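Local coordinates for beta-ketoacyl-[acyl-carrier-protein] synthase FabY (PDB 4CW4), which condenses acetyl-CoA with malonyl-ACP to give acetoacetyl-ACP, the primer that starts bacterial fatty acid biosynthesis, at residues P529-F534 against V549-I554; T46-A51 against E75-R80. All coordinates share one frame; numbering follows the deposited sequence.

Interaction 1. Residues P529-F534 against V549-I554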
# COMPACT_ATOMS: atom_id res chain seq x y z
N PRO A 529 5.78 27.62 26.78
CA PRO A 529 5.14 26.41 26.25
C PRO A 529 5.41 26.20 24.77
O PRO A 529 5.42 27.15 24.00
CB PRO A 529 3.65 26.66 26.47
CG PRO A 529 3.58 27.66 27.59
CD PRO A 529 4.81 28.50 27.48
N LEU A 530 5.64 24.96 24.38
CA LEU A 530 5.86 24.61 22.99
C LEU A 530 4.51 24.63 22.27
O LEU A 530 3.52 24.11 22.79
CB LEU A 530 6.54 23.25 22.89
CG LEU A 530 7.98 23.23 23.38
CD1 LEU A 530 8.42 21.81 23.69
CD2 LEU A 530 8.90 23.89 22.38
N GLU A 531 4.47 25.25 21.10
CA GLU A 531 3.23 25.50 20.37
C GLU A 531 3.16 24.79 19.04
O GLU A 531 2.09 24.64 18.49
CB GLU A 531 3.02 27.00 20.11
CG GLU A 531 3.10 27.90 21.35
CD GLU A 531 1.93 27.76 22.30
OE1 GLU A 531 1.10 26.84 22.16
OE2 GLU A 531 1.84 28.60 23.23
N VAL A 532 4.32 24.37 18.52
CA VAL A 532 4.39 23.75 17.21
C VAL A 532 5.35 22.58 17.25
O VAL A 532 6.44 22.70 17.80
CB VAL A 532 4.91 24.75 16.17
CG1 VAL A 532 5.11 24.08 14.79
CG2 VAL A 532 3.98 25.93 16.08
N CYS A 533 4.95 21.45 16.66
CA CYS A 533 5.84 20.31 16.50
C CYS A 533 6.01 19.96 15.03
O CYS A 533 5.02 19.89 14.28
CB CYS A 533 5.32 19.08 17.23
SG CYS A 533 6.48 17.68 17.16
N PHE A 534 7.26 19.73 14.64
CA PHE A 534 7.58 19.19 13.33
C PHE A 534 7.87 17.70 13.49
O PHE A 534 8.83 17.30 14.17
CB PHE A 534 8.80 19.91 12.78
CG PHE A 534 8.58 21.39 12.64
CD1 PHE A 534 7.80 21.89 11.62
CD2 PHE A 534 9.12 22.28 13.55
CE1 PHE A 534 7.58 23.23 11.49
CE2 PHE A 534 8.89 23.63 13.43
CZ PHE A 534 8.12 24.10 12.39
N VAL A 549 2.28 20.21 13.27
CA VAL A 549 1.21 20.07 14.25
C VAL A 549 1.21 21.30 15.15
O VAL A 549 2.25 21.69 15.68
CB VAL A 549 1.41 18.81 15.14
CG1 VAL A 549 0.15 18.52 15.96
CG2 VAL A 549 1.82 17.60 14.31
N LEU A 550 0.04 21.90 15.31
CA LEU A 550 -0.16 23.07 16.16
C LEU A 550 -0.80 22.65 17.47
O LEU A 550 -1.61 21.72 17.50
CB LEU A 550 -1.08 24.09 15.48
CG LEU A 550 -0.73 24.47 14.04
CD1 LEU A 550 -1.74 25.50 13.52
CD2 LEU A 550 0.70 25.00 13.95
N SER A 551 -0.45 23.33 18.56
CA SER A 551 -1.01 23.03 19.86
C SER A 551 -2.49 23.37 19.95
O SER A 551 -3.00 24.17 19.16
CB SER A 551 -0.29 23.86 20.94
OG SER A 551 -0.61 25.23 20.77
N PRO A 552 -3.16 22.83 20.98
CA PRO A 552 -4.52 23.29 21.26
C PRO A 552 -4.64 24.81 21.44
O PRO A 552 -5.62 25.39 20.96
CB PRO A 552 -4.88 22.55 22.54
CG PRO A 552 -4.10 21.29 22.45
CD PRO A 552 -2.80 21.67 21.82
N ARG A 553 -3.68 25.44 22.10
CA ARG A 553 -3.78 26.88 22.31
C ARG A 553 -3.82 27.63 20.98
O ARG A 553 -4.63 28.53 20.81
CB ARG A 553 -2.61 27.43 23.13
CG ARG A 553 -2.79 28.91 23.48
CD ARG A 553 -1.66 29.45 24.33
NE ARG A 553 -0.52 29.83 23.50
CZ ARG A 553 -0.48 30.92 22.74
NH1 ARG A 553 -1.52 31.75 22.69
NH2 ARG A 553 0.60 31.18 22.01
N ILE A 554 -2.93 27.27 20.07
CA ILE A 554 -2.89 27.92 18.77
C ILE A 554 -4.18 27.65 18.00
O ILE A 554 -4.77 28.55 17.43
CB ILE A 554 -1.66 27.47 17.96
CG1 ILE A 554 -0.37 27.89 18.69
CG2 ILE A 554 -1.70 28.00 16.52
CD1 ILE A 554 -0.12 29.37 18.78

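Interaction 2. Residues T46-A51 against E75-R80. With SO4 (sulfate ion), chain B.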
# COMPACT_ATOMS: atom_id res chain seq x y z
N THR A 46 -1.63 6.02 35.58
CA THR A 46 -1.12 5.30 34.41
C THR A 46 -0.59 3.93 34.78
O THR A 46 -0.86 2.96 34.08
CB THR A 46 -0.07 6.13 33.69
OG1 THR A 46 -0.69 7.29 33.13
CG2 THR A 46 0.60 5.33 32.59
N LEU A 47 0.17 3.84 35.87
CA LEU A 47 0.66 2.55 36.36
C LEU A 47 -0.46 1.58 36.71
O LEU A 47 -0.38 0.40 36.38
CB LEU A 47 1.62 2.72 37.54
CG LEU A 47 2.98 3.37 37.26
CD1 LEU A 47 3.80 3.51 38.55
CD2 LEU A 47 3.77 2.63 36.20
N ALA A 48 -1.50 2.07 37.38
CA ALA A 48 -2.64 1.23 37.66
C ALA A 48 -3.27 0.70 36.38
O ALA A 48 -3.60 -0.48 36.26
CB ALA A 48 -3.66 1.99 38.49
N GLY A 49 -3.43 1.57 35.39
CA GLY A 49 -3.98 1.15 34.11
C GLY A 49 -3.13 0.11 33.39
O GLY A 49 -3.66 -0.86 32.84
N LEU A 50 -1.82 0.30 33.42
CA LEU A 50 -0.89 -0.69 32.87
C LEU A 50 -1.00 -2.00 33.64
O LEU A 50 -1.02 -3.06 33.04
CB LEU A 50 0.55 -0.18 32.93
CG LEU A 50 0.91 0.79 31.80
CD1 LEU A 50 2.21 1.53 32.11
CD2 LEU A 50 1.02 0.04 30.49
N ALA A 51 -1.04 -1.92 34.97
CA ALA A 51 -1.14 -3.13 35.78
C ALA A 51 -2.39 -3.95 35.39
O ALA A 51 -2.34 -5.19 35.36
CB ALA A 51 -1.15 -2.79 37.27
N GLU A 75 -1.29 4.01 44.90
CA GLU A 75 -0.00 4.20 45.57
C GLU A 75 0.65 2.85 45.89
O GLU A 75 1.87 2.68 45.76
CB GLU A 75 -0.16 4.97 46.89
CG GLU A 75 -0.83 6.33 46.77
CD GLU A 75 -2.30 6.30 47.16
OE1 GLU A 75 -3.11 5.70 46.41
OE2 GLU A 75 -2.65 6.89 48.20
N ASP A 76 -0.16 1.90 46.33
CA ASP A 76 0.33 0.56 46.64
C ASP A 76 0.77 -0.13 45.35
O ASP A 76 1.73 -0.87 45.35
CB ASP A 76 -0.75 -0.27 47.32
CG ASP A 76 -1.23 0.33 48.64
OD1 ASP A 76 -0.44 1.01 49.35
OD2 ASP A 76 -2.40 0.11 48.97
N ILE A 77 0.07 0.13 44.25
CA ILE A 77 0.41 -0.50 42.99
C ILE A 77 1.78 -0.03 42.51
O ILE A 77 2.57 -0.82 42.04
CB ILE A 77 -0.65 -0.26 41.91
CG1 ILE A 77 -1.89 -1.10 42.25
CG2 ILE A 77 -0.11 -0.60 40.50
CD1 ILE A 77 -3.08 -0.88 41.35
N GLU A 78 2.05 1.26 42.65
CA GLU A 78 3.35 1.78 42.25
C GLU A 78 4.46 1.13 43.07
O GLU A 78 5.45 0.69 42.51
CB GLU A 78 3.41 3.29 42.39
CG GLU A 78 4.77 3.87 42.06
CD GLU A 78 4.82 5.36 42.28
OE1 GLU A 78 4.23 5.88 43.25
OE2 GLU A 78 5.49 6.02 41.48
N ARG A 79 4.30 1.08 44.39
CA ARG A 79 5.29 0.45 45.23
C ARG A 79 5.52 -1.01 44.82
O ARG A 79 6.66 -1.45 44.65
CB ARG A 79 4.83 0.51 46.70
CG ARG A 79 5.50 -0.49 47.62
CD ARG A 79 4.72 -0.62 48.90
NE ARG A 79 4.34 -2.02 49.13
CZ ARG A 79 3.18 -2.56 48.79
NH1 ARG A 79 2.24 -1.84 48.17
NH2 ARG A 79 2.94 -3.84 49.06
N ARG A 80 4.43 -1.74 44.67
CA ARG A 80 4.48 -3.19 44.51
C ARG A 80 4.83 -3.65 43.09
O ARG A 80 5.50 -4.67 42.92
CB ARG A 80 3.13 -3.77 44.91
CG ARG A 80 3.09 -5.27 45.07
CD ARG A 80 1.89 -5.64 45.92
NE ARG A 80 1.68 -7.08 45.98
CZ ARG A 80 1.02 -7.70 46.96
NH1 ARG A 80 0.53 -7.01 47.98
NH2 ARG A 80 0.88 -9.02 46.91
S SO4 B . 1.65 -10.07 43.32
O1 SO4 B . 1.72 -10.94 44.49
O2 SO4 B . 0.25 -9.81 42.98
O3 SO4 B . 2.33 -8.80 43.61
O4 SO4 B . 2.30 -10.74 42.19

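Interaction 1. Residues P529-F534 against V549-I554
E531 meets S551 and R553 with its carboxylate and I554 with its CB, which packs on I554 CG1 at 3.8 Å. CG stands anti to the carbonyl carbon (chi1 -53°), and a bend at chi2 brings the carboxylate over the start of helix 552-563. There the two oxygens divide the work. OE1 accepts a hydrogen bond from the S551 hydroxyl, OG to OE1 2.7 Å, nearly in line with its own C-O bond. OE2 forms a salt bridge with R553, NE to OE2 2.7 Å, and accepts a weak bond from R553 NH2; the oxygen lies in the guanidinium plane, while NE approaches from above the carboxylate plane, the two planes being 69° apart. S551 is the N-cap of the helix: its OG also accepts from I554 N at 3.2 Å, so the hydroxyl donates to the glutamate and receives from the helix end. These groups close the base of the antiparallel hairpin of strands 532-539 and 543-550, part of the C-terminal half of the thiolase fold. S551 N donates to E531 O, and C533 and V549 form a hydrogen-bonded pair through two backbone bonds. V532 CG2 lies beside L550 CD2, 4.0 Å apart, on the face where V532 meets V425 of helix 409-425; on the other face C533 and V549 pack against A490 and L487 of helix 482-496.

Interaction 2. Residues T46-A51 against E75-R80
Two N-terminal helices, 40-53 and 74-87, cross here in a small apolar helix-helix packing contact, their local axes 9.0 Å apart at an angle of 69°. I77 packs against two alanines, one with each branch: its CD1 meets A48 CB at 4.1 Å and its CG2 meets A51 CB at 4.0 Å. With CG1 anti to the carbonyl carbon (chi1 -73°), CG2 anti to the backbone N and CD1 extended beyond CG1 (chi2 175°), the two branches of I77 spread to alanines about one helical turn apart. L47 crosses the E78 side chain at a slant, CD1 resting on the aliphatic CG at 3.7 Å and a little farther from CB. The E78 chain is extended, which carries its carboxylate past the leucine to helix 40-53, where OE2 forms a salt bridge with R43 and OE1 a hydrogen bond with Q44. R80 takes no part in the packing; its extended chain holds a sulfate, probably from the crystallisation liquor, with NE to O3 at 3.0 Å and NH2 to O1 at 3.2 Å, both nearly straight. Y81, R84 and the backbone N of E67 also hold the ion, and D68 pairs with R80. Around the crossing, Y64 of strand 63-65 touches both A48 and I77, I85 farther along helix 74-87 meets L47 and A51, and helix 28-33 packs against T46 and L50.

How the interactions relate
Interaction 2 comes first along the chain and is complete long before interaction 1 begins. Their centres are about 31 Å apart and their nearest atoms about 18 Å, so the two do not touch, and they share no helix or strand. Interaction 1 belongs to the ketosynthase fold, at the foot of a hairpin whose strand 532-539 pairs with strand 434-437; the side chain of C533 is about 12 Å from that of H439, a predicted active-site residue. Interaction 2 joins two helices near the N-terminus, away from the active-site residues. One contact therefore belongs to the condensing-enzyme core, the other to the packing of N-terminal elements.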